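Local structure of pectate lyase (Bacillus, 3VMV) at residues T126-N131 with K159-Y164; A75-N80 with L99-N104; N221-I226 with N244-V249. The protein probably cleaves polygalacturonate, the pectic polysaccharide of plant cell walls, by the eliminative chemistry of a pectate lyase of polysaccharide lyase family 1. All coordinates share one frame; numbering follows the deposited sequence.

In the fold
From the N terminus, the chain first closes a loop at contact 2, where 75-80 and 99-104 meet after a path of 18 intervening residues. Contact 1 follows, joining 126-131 to 159-164 across 27 residues, and contact 3 closes last, pairing 221-226 with 244-249. The three are in series, so none nests in or crosses another; each joins successive turns of a parallel beta-helix. Contacts 1 and 2 are neighbours, their centres about 9 Å apart, and touch through Asp-127 and Ser-100 as well as Thr-126 and Leu-99. Contact 3 belongs to later turns beyond the chain's centre, its centre about 27 Å from that of contact 1 and 34 Å from that of contact 2.

Contact 1. Residues T126-N131 with K159-Y164; sequences TDDSKN and KRNAEY
Lys-130 and Glu-163 lie side by side on one face of a short parallel bridge, and backbone hydrogen bonds run past them. Asp-128 N donates to Arg-160 O (2.9 Å), Glu-163 N to Ser-129 O (3.0 Å), and Asn-131 N to Glu-163 O (3.2 Å), so both segments donate in turn. CA-H...O contacts such as Thr-126 CA to Lys-159 O accompany them. Within 126-131, Thr-126 O receives both the N and the OG of Ser-129, a short polar side chain suited to closing its own turn.

Among the charged groups, the chain of Lys-130 runs extended and then bends at its last torsion (chi4 15°), which carries Lys-130 NZ back to Asp-128 O at 3.1 Å; a weaker bond reaches Asn-161 O. Glu-163 OE1 is a long salt-bridge partner, 4.0 Å from Lys-130 NZ, while its OE2 is engaged by Lys-193, so the carboxylate sits between two lysines. Asp-127 turns its OD2 to Ser-100.

Aliphatic and flat side-chain parts pack beside these groups. The methylenes of Arg-160 rest against oxygens, CB 3.6 Å from Thr-126 OG1 and CD 3.7 Å from Asp-127 OD1. Farther along, the amide of Asn-131 and the ring of Tyr-164 lie side by side with their planes 12° apart.

Thr-126 to Ser-129 and Lys-159 to Ala-162 each form a type I' turn. Its middle positions need a left-handed backbone, which Asp-127, Asp-128 and Asn-161 tolerate readily and Arg-160 adopts too. Turns stacked in register on successive coils are what a parallel beta-helix produces.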
# COMPACT_ATOMS: atom_id res chain seq x y z
N THR A 126 6.19 1.71 -8.58
CA THR A 126 6.62 0.92 -9.72
C THR A 126 7.97 1.34 -10.24
O THR A 126 8.64 2.20 -9.66
CB THR A 126 5.52 0.95 -10.81
OG1 THR A 126 5.80 -0.04 -11.81
CG2 THR A 126 5.37 2.35 -11.46
N ASP A 127 8.40 0.68 -11.32
CA ASP A 127 9.65 1.02 -12.00
C ASP A 127 10.83 1.20 -11.05
O ASP A 127 11.50 2.22 -11.08
CB ASP A 127 9.49 2.30 -12.86
CG ASP A 127 8.33 2.19 -13.87
OD1 ASP A 127 8.10 1.09 -14.42
OD2 ASP A 127 7.64 3.19 -14.10
N ASP A 128 11.06 0.19 -10.22
CA ASP A 128 12.26 0.10 -9.41
C ASP A 128 12.36 1.12 -8.29
O ASP A 128 13.46 1.37 -7.79
CB ASP A 128 13.51 0.14 -10.31
CG ASP A 128 13.54 -1.01 -11.30
OD1 ASP A 128 14.10 -2.06 -10.95
OD2 ASP A 128 13.01 -0.85 -12.43
N SER A 129 11.21 1.65 -7.86
CA SER A 129 11.19 2.57 -6.72
C SER A 129 11.68 1.84 -5.47
O SER A 129 11.46 0.64 -5.31
CB SER A 129 9.77 3.06 -6.48
OG SER A 129 9.35 3.95 -7.49
N LYS A 130 12.32 2.58 -4.57
CA LYS A 130 12.78 2.00 -3.32
C LYS A 130 12.66 2.99 -2.18
O LYS A 130 12.76 4.22 -2.39
CB LYS A 130 14.24 1.56 -3.46
CG LYS A 130 14.35 0.37 -4.43
CD LYS A 130 15.74 -0.24 -4.42
CE LYS A 130 15.82 -1.32 -5.49
NZ LYS A 130 14.67 -1.21 -6.45
N ASN A 131 12.46 2.46 -0.97
CA ASN A 131 12.43 3.27 0.27
C ASN A 131 11.28 4.24 0.25
O ASN A 131 11.45 5.41 0.07
CB ASN A 131 13.78 3.96 0.55
CG ASN A 131 14.81 2.96 1.00
OD1 ASN A 131 14.87 2.60 2.19
ND2 ASN A 131 15.56 2.44 0.06
N LYS A 159 4.74 -2.84 -8.04
CA LYS A 159 5.10 -3.58 -9.24
C LYS A 159 6.55 -3.34 -9.62
O LYS A 159 7.18 -2.36 -9.17
CB LYS A 159 4.25 -3.09 -10.44
CG LYS A 159 2.74 -3.14 -10.22
CD LYS A 159 1.97 -2.56 -11.44
CE LYS A 159 0.45 -2.53 -11.17
NZ LYS A 159 -0.28 -1.86 -12.31
N ARG A 160 7.04 -4.20 -10.52
CA ARG A 160 8.27 -3.92 -11.28
C ARG A 160 9.43 -3.55 -10.34
O ARG A 160 10.04 -2.49 -10.44
CB ARG A 160 8.02 -2.84 -12.34
CG ARG A 160 7.01 -3.35 -13.40
CD ARG A 160 6.86 -2.37 -14.54
NE ARG A 160 6.12 -3.01 -15.62
CZ ARG A 160 6.65 -3.73 -16.61
NH1 ARG A 160 7.96 -3.91 -16.70
NH2 ARG A 160 5.85 -4.28 -17.52
N ASN A 161 9.74 -4.49 -9.45
CA ASN A 161 10.94 -4.41 -8.62
C ASN A 161 10.98 -3.30 -7.57
O ASN A 161 12.05 -3.00 -7.06
CB ASN A 161 12.17 -4.33 -9.52
CG ASN A 161 12.26 -5.51 -10.41
OD1 ASN A 161 12.45 -6.64 -9.93
ND2 ASN A 161 12.07 -5.29 -11.70
N ALA A 162 9.81 -2.79 -7.19
CA ALA A 162 9.71 -1.87 -6.05
C ALA A 162 10.19 -2.63 -4.82
O ALA A 162 9.87 -3.81 -4.66
CB ALA A 162 8.23 -1.44 -5.86
N GLU A 163 10.92 -1.97 -3.92
CA GLU A 163 11.55 -2.69 -2.82
C GLU A 163 11.70 -1.76 -1.64
O GLU A 163 11.92 -0.55 -1.83
CB GLU A 163 12.97 -3.17 -3.23
CG GLU A 163 13.59 -4.21 -2.33
CD GLU A 163 14.84 -4.83 -2.99
OE1 GLU A 163 15.29 -4.27 -4.01
OE2 GLU A 163 15.36 -5.85 -2.51
N TYR A 164 11.67 -2.32 -0.43
CA TYR A 164 11.90 -1.58 0.81
C TYR A 164 10.78 -0.58 1.05
O TYR A 164 10.97 0.64 1.02
CB TYR A 164 13.31 -0.88 0.84
CG TYR A 164 14.47 -1.84 0.77
CD1 TYR A 164 14.80 -2.64 1.84
CD2 TYR A 164 15.25 -1.93 -0.39
CE1 TYR A 164 15.86 -3.54 1.76
CE2 TYR A 164 16.31 -2.80 -0.48
CZ TYR A 164 16.60 -3.59 0.61
OH TYR A 164 17.64 -4.47 0.54

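Contact 2. Residues A75-N80 with L99-N104; sequences AHEIKN and LSNAHN
The carboxylate of Glu-77 lies over one face of the His-103 imidazole, with Glu-77 CD 3.7 Å from His-103 CE1. The planes are only 20° apart, so the groups stack, offset toward the rim of the ring. The glutamate reaches it with CG anti to the carbonyl carbon (chi1 -56°) and an extended chain beyond. Lys-79, on the same face of the bridge as His-103, forms a long salt bridge to Glu-77 OE1 but has Asp-45 as a stronger partner. On the other face Ile-78 CG2 meets Ala-102 CB at 3.7 Å, a small methyl that lets the branched neighbour pack close to the backbone.

What positions these groups is the parallel backbone pairing: Ile-78 N to Asn-101 O (3.0 Å), His-103 N to Ile-78 O (2.8 Å) and Asn-80 N to His-103 O (2.9 Å). At the end of it Asn-104 ND2 gives a nearly straight bond to Asn-80 OD1 (2.9 Å, 169° at the hydrogen), while Asn-104 OD1 accepts from the backbone N of Thr-15 and of Gly-16. At the other end one water spans His-76 O and Ser-100 O, and the amide nitrogen of Asn-101 donates to Lys-74 O.

Farther out, helix 28-40 packs on Ile-78 through Ile-35 and Arg-38. Strand 78-85 pairs in parallel with strands 48-52 and 97-103, and the latter continues the stacking to strand 123-126.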
# COMPACT_ATOMS: atom_id res chain seq x y z
N ALA A 75 14.08 6.07 -16.64
CA ALA A 75 15.46 5.60 -16.52
C ALA A 75 16.28 6.38 -15.50
O ALA A 75 17.29 5.88 -15.00
CB ALA A 75 16.16 5.58 -17.90
N HIS A 76 15.78 7.57 -15.13
CA HIS A 76 16.47 8.45 -14.20
C HIS A 76 15.69 8.42 -12.91
O HIS A 76 14.47 8.30 -12.94
CB HIS A 76 16.47 9.88 -14.72
CG HIS A 76 17.40 10.09 -15.87
ND1 HIS A 76 17.05 9.81 -17.17
CD2 HIS A 76 18.68 10.55 -15.92
CE1 HIS A 76 18.06 10.09 -17.97
NE2 HIS A 76 19.06 10.53 -17.24
N GLU A 77 16.39 8.49 -11.80
CA GLU A 77 15.75 8.47 -10.50
C GLU A 77 15.14 9.82 -10.13
O GLU A 77 15.60 10.89 -10.59
CB GLU A 77 16.74 8.01 -9.42
CG GLU A 77 17.34 6.62 -9.75
CD GLU A 77 18.26 6.04 -8.67
OE1 GLU A 77 18.67 6.75 -7.73
OE2 GLU A 77 18.59 4.85 -8.76
N ILE A 78 14.06 9.77 -9.35
CA ILE A 78 13.59 10.96 -8.65
C ILE A 78 13.66 10.64 -7.16
O ILE A 78 13.36 9.53 -6.75
CB ILE A 78 12.16 11.37 -9.10
CG1 ILE A 78 11.76 12.68 -8.42
CG2 ILE A 78 11.12 10.21 -8.87
CD1 ILE A 78 10.46 13.23 -9.01
N LYS A 79 14.11 11.59 -6.35
CA LYS A 79 14.46 11.28 -4.96
C LYS A 79 13.99 12.31 -3.96
O LYS A 79 13.82 13.46 -4.28
CB LYS A 79 15.97 11.19 -4.80
CG LYS A 79 16.61 10.21 -5.80
CD LYS A 79 17.98 9.76 -5.34
CE LYS A 79 19.03 10.69 -5.84
NZ LYS A 79 19.11 10.62 -7.32
N ASN A 80 13.82 11.87 -2.71
CA ASN A 80 13.74 12.77 -1.56
C ASN A 80 12.52 13.70 -1.58
O ASN A 80 12.65 14.94 -1.60
CB ASN A 80 15.04 13.59 -1.42
CG ASN A 80 16.29 12.72 -1.45
OD1 ASN A 80 16.31 11.57 -1.03
ND2 ASN A 80 17.38 13.31 -1.99
N LEU A 99 4.45 6.48 -8.29
CA LEU A 99 5.88 6.63 -8.05
C LEU A 99 6.65 5.78 -9.03
O LEU A 99 6.47 4.55 -9.05
CB LEU A 99 6.22 6.21 -6.61
CG LEU A 99 5.45 6.83 -5.43
CD1 LEU A 99 6.12 6.35 -4.11
CD2 LEU A 99 5.31 8.31 -5.47
N SER A 100 7.52 6.38 -9.83
CA SER A 100 8.24 5.64 -10.86
C SER A 100 9.74 5.92 -10.71
O SER A 100 10.18 7.07 -10.78
CB SER A 100 7.73 6.08 -12.24
OG SER A 100 8.58 5.61 -13.27
N ASN A 101 10.50 4.86 -10.47
CA ASN A 101 11.93 4.96 -10.13
C ASN A 101 12.17 6.08 -9.11
O ASN A 101 13.03 6.94 -9.25
CB ASN A 101 12.80 5.13 -11.38
CG ASN A 101 14.24 4.67 -11.16
OD1 ASN A 101 14.57 4.08 -10.14
ND2 ASN A 101 15.11 4.95 -12.16
N ALA A 102 11.34 6.02 -8.08
CA ALA A 102 11.29 7.03 -7.06
C ALA A 102 11.93 6.49 -5.78
O ALA A 102 11.65 5.36 -5.41
CB ALA A 102 9.83 7.42 -6.82
N HIS A 103 12.80 7.28 -5.16
CA HIS A 103 13.63 6.82 -4.04
C HIS A 103 13.55 7.75 -2.87
O HIS A 103 13.69 8.95 -3.04
CB HIS A 103 15.07 6.69 -4.51
CG HIS A 103 15.23 5.63 -5.55
ND1 HIS A 103 14.83 5.82 -6.86
CD2 HIS A 103 15.63 4.35 -5.46
CE1 HIS A 103 15.03 4.71 -7.54
NE2 HIS A 103 15.52 3.80 -6.72
N ASN A 104 13.30 7.18 -1.70
CA ASN A 104 13.20 7.94 -0.46
C ASN A 104 12.00 8.90 -0.52
O ASN A 104 12.15 10.14 -0.58
CB ASN A 104 14.52 8.70 -0.14
CG ASN A 104 14.48 9.35 1.23
OD1 ASN A 104 13.84 8.82 2.14
ND2 ASN A 104 15.12 10.50 1.38
O HOH W 1 17.81 4.17 -12.55
O HOH W 2 11.76 8.73 -12.36
O HOH W 3 16.98 2.83 -9.62

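Contact 3. Residues N221-I226 with N244-V249; sequences NYFKDI and NYFDNV
Asn-244 OD1 is gripped by two donors of Asn-221, its backbone N at 2.8 Å and its side-chain ND2 at 2.9 Å. The two amides lie side by side and nearly coplanar, 6° apart, since the side chains share both torsions, CG anti to the carbonyl carbon and a similar chi2. Asparagine fits because one amide can accept from the coil before and donate to a main-chain carbonyl: Asn-221 ND2 also reaches Tyr-196 O, and Asn-244 ND2 reaches Met-218 O. The strands then pair in parallel through Tyr-245 N to Asn-221 O, Phe-223 N to Tyr-245 O (2.8 Å), Asp-247 N to Phe-223 O and Asp-225 N to Asp-247 O.

On the face with Tyr-222, Lys-224 NZ bridges to Asp-225 OD2 (3.0 Å), meeting it from above the carboxylate plane. A water joins the hydroxyl of Tyr-222 to Asp-247 OD1, and the two tyrosines form an offset edge-to-face pair, the edge of Tyr-245 toward the face of Tyr-222 with planes at 88°.

On the opposite face, the rings of Phe-223 and Phe-246 form an offset stack with centroids 4.3 Å apart and planes at 17°; Phe-246 CE1 sits over the centre of the Phe-223 ring. Val-249 CG2 closes on Phe-223 CB at 3.8 Å. Replacing Phe-223 with an alanine would probably strip Phe-246 of the ring on that face and leave a gap beside Phe-201.

Asn-221, Asn-244 and Asn-282 each present OD1 to the backbone N of the preceding coil's asparagine, Asn-199 N being the first donor: an asparagine ladder. Beside it runs a row of phenylalanine rings, Phe-201, Phe-223, Phe-246 and Phe-284, in which Phe-223 and Phe-246 stack; both are hallmarks of the parallel beta-helix of pectate lyases.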
# COMPACT_ATOMS: atom_id res chain seq x y z
N ASN A 221 -2.21 -5.55 11.95
CA ASN A 221 -3.32 -4.98 11.16
C ASN A 221 -4.67 -5.50 11.65
O ASN A 221 -4.73 -6.54 12.34
CB ASN A 221 -3.17 -5.33 9.68
CG ASN A 221 -1.83 -4.93 9.12
OD1 ASN A 221 -1.56 -3.75 8.82
ND2 ASN A 221 -0.94 -5.92 8.98
N TYR A 222 -5.74 -4.77 11.30
CA TYR A 222 -7.11 -5.11 11.64
C TYR A 222 -7.85 -5.32 10.34
O TYR A 222 -8.04 -4.36 9.60
CB TYR A 222 -7.71 -3.95 12.45
CG TYR A 222 -9.14 -4.06 12.94
CD1 TYR A 222 -9.85 -5.24 12.82
CD2 TYR A 222 -9.71 -3.00 13.60
CE1 TYR A 222 -11.18 -5.29 13.30
CE2 TYR A 222 -11.02 -3.05 14.07
CZ TYR A 222 -11.72 -4.20 13.94
OH TYR A 222 -13.00 -4.22 14.43
N PHE A 223 -8.16 -6.58 10.06
CA PHE A 223 -8.90 -6.99 8.85
C PHE A 223 -10.35 -7.20 9.26
O PHE A 223 -10.61 -7.92 10.25
CB PHE A 223 -8.37 -8.33 8.36
CG PHE A 223 -6.93 -8.35 7.86
CD1 PHE A 223 -6.66 -8.45 6.50
CD2 PHE A 223 -5.85 -8.36 8.76
CE1 PHE A 223 -5.37 -8.61 6.01
CE2 PHE A 223 -4.54 -8.51 8.30
CZ PHE A 223 -4.29 -8.61 6.90
N LYS A 224 -11.31 -6.63 8.52
CA LYS A 224 -12.71 -6.71 8.92
C LYS A 224 -13.59 -6.75 7.69
O LYS A 224 -13.41 -5.94 6.76
CB LYS A 224 -13.08 -5.47 9.74
CG LYS A 224 -14.49 -5.49 10.29
CD LYS A 224 -14.68 -4.29 11.24
CE LYS A 224 -15.99 -4.40 11.99
NZ LYS A 224 -17.15 -4.43 11.08
N ASP A 225 -14.54 -7.68 7.69
CA ASP A 225 -15.59 -7.68 6.65
C ASP A 225 -14.97 -7.74 5.27
O ASP A 225 -15.19 -6.89 4.41
CB ASP A 225 -16.52 -6.48 6.83
CG ASP A 225 -17.38 -6.57 8.10
OD1 ASP A 225 -17.51 -7.67 8.69
OD2 ASP A 225 -17.98 -5.55 8.46
N ILE A 226 -14.19 -8.79 5.07
CA ILE A 226 -13.55 -9.02 3.77
C ILE A 226 -14.34 -10.13 3.10
O ILE A 226 -14.42 -11.26 3.60
CB ILE A 226 -12.06 -9.29 3.94
CG1 ILE A 226 -11.38 -8.01 4.49
CG2 ILE A 226 -11.41 -9.69 2.55
CD1 ILE A 226 -9.90 -8.15 4.86
N ASN A 244 -2.11 -10.16 13.97
CA ASN A 244 -3.19 -9.41 13.35
C ASN A 244 -4.53 -9.84 13.89
O ASN A 244 -4.66 -10.95 14.38
CB ASN A 244 -3.21 -9.62 11.82
CG ASN A 244 -1.91 -9.25 11.14
OD1 ASN A 244 -1.68 -8.09 10.80
ND2 ASN A 244 -1.06 -10.24 10.90
N TYR A 245 -5.52 -8.96 13.76
CA TYR A 245 -6.87 -9.24 14.18
C TYR A 245 -7.77 -9.36 12.96
O TYR A 245 -7.76 -8.44 12.13
CB TYR A 245 -7.37 -8.14 15.14
CG TYR A 245 -8.56 -8.53 15.94
CD1 TYR A 245 -8.34 -9.07 17.20
CD2 TYR A 245 -9.85 -8.41 15.48
CE1 TYR A 245 -9.34 -9.47 17.99
CE2 TYR A 245 -10.94 -8.87 16.34
CZ TYR A 245 -10.60 -9.38 17.56
OH TYR A 245 -11.52 -9.86 18.46
N PHE A 246 -8.50 -10.49 12.83
CA PHE A 246 -9.38 -10.66 11.69
C PHE A 246 -10.81 -10.88 12.20
O PHE A 246 -11.03 -11.70 13.08
CB PHE A 246 -9.01 -11.96 10.96
CG PHE A 246 -7.64 -11.98 10.35
CD1 PHE A 246 -7.46 -11.68 8.99
CD2 PHE A 246 -6.51 -12.30 11.11
CE1 PHE A 246 -6.20 -11.73 8.40
CE2 PHE A 246 -5.26 -12.38 10.53
CZ PHE A 246 -5.07 -12.08 9.19
N ASP A 247 -11.78 -10.17 11.61
CA ASP A 247 -13.18 -10.33 11.97
C ASP A 247 -13.95 -10.48 10.66
O ASP A 247 -13.96 -9.54 9.85
CB ASP A 247 -13.65 -9.08 12.72
CG ASP A 247 -15.17 -9.07 13.01
OD1 ASP A 247 -15.62 -8.09 13.60
OD2 ASP A 247 -15.89 -10.03 12.70
N ASN A 248 -14.61 -11.63 10.48
CA ASN A 248 -15.50 -11.84 9.34
C ASN A 248 -14.73 -11.70 8.06
O ASN A 248 -15.10 -10.91 7.17
CB ASN A 248 -16.67 -10.85 9.38
CG ASN A 248 -17.74 -11.17 8.34
OD1 ASN A 248 -18.44 -10.26 7.86
ND2 ASN A 248 -17.87 -12.43 7.98
N VAL A 249 -13.64 -12.46 7.96
CA VAL A 249 -12.75 -12.41 6.80
C VAL A 249 -12.75 -13.69 5.99
O VAL A 249 -12.33 -14.75 6.46
CB VAL A 249 -11.32 -12.16 7.26
CG1 VAL A 249 -10.29 -12.23 6.09
CG2 VAL A 249 -11.22 -10.78 7.91
O HOH W 4 -14.27 -6.43 14.97
O HOH W 5 -17.74 -7.57 11.36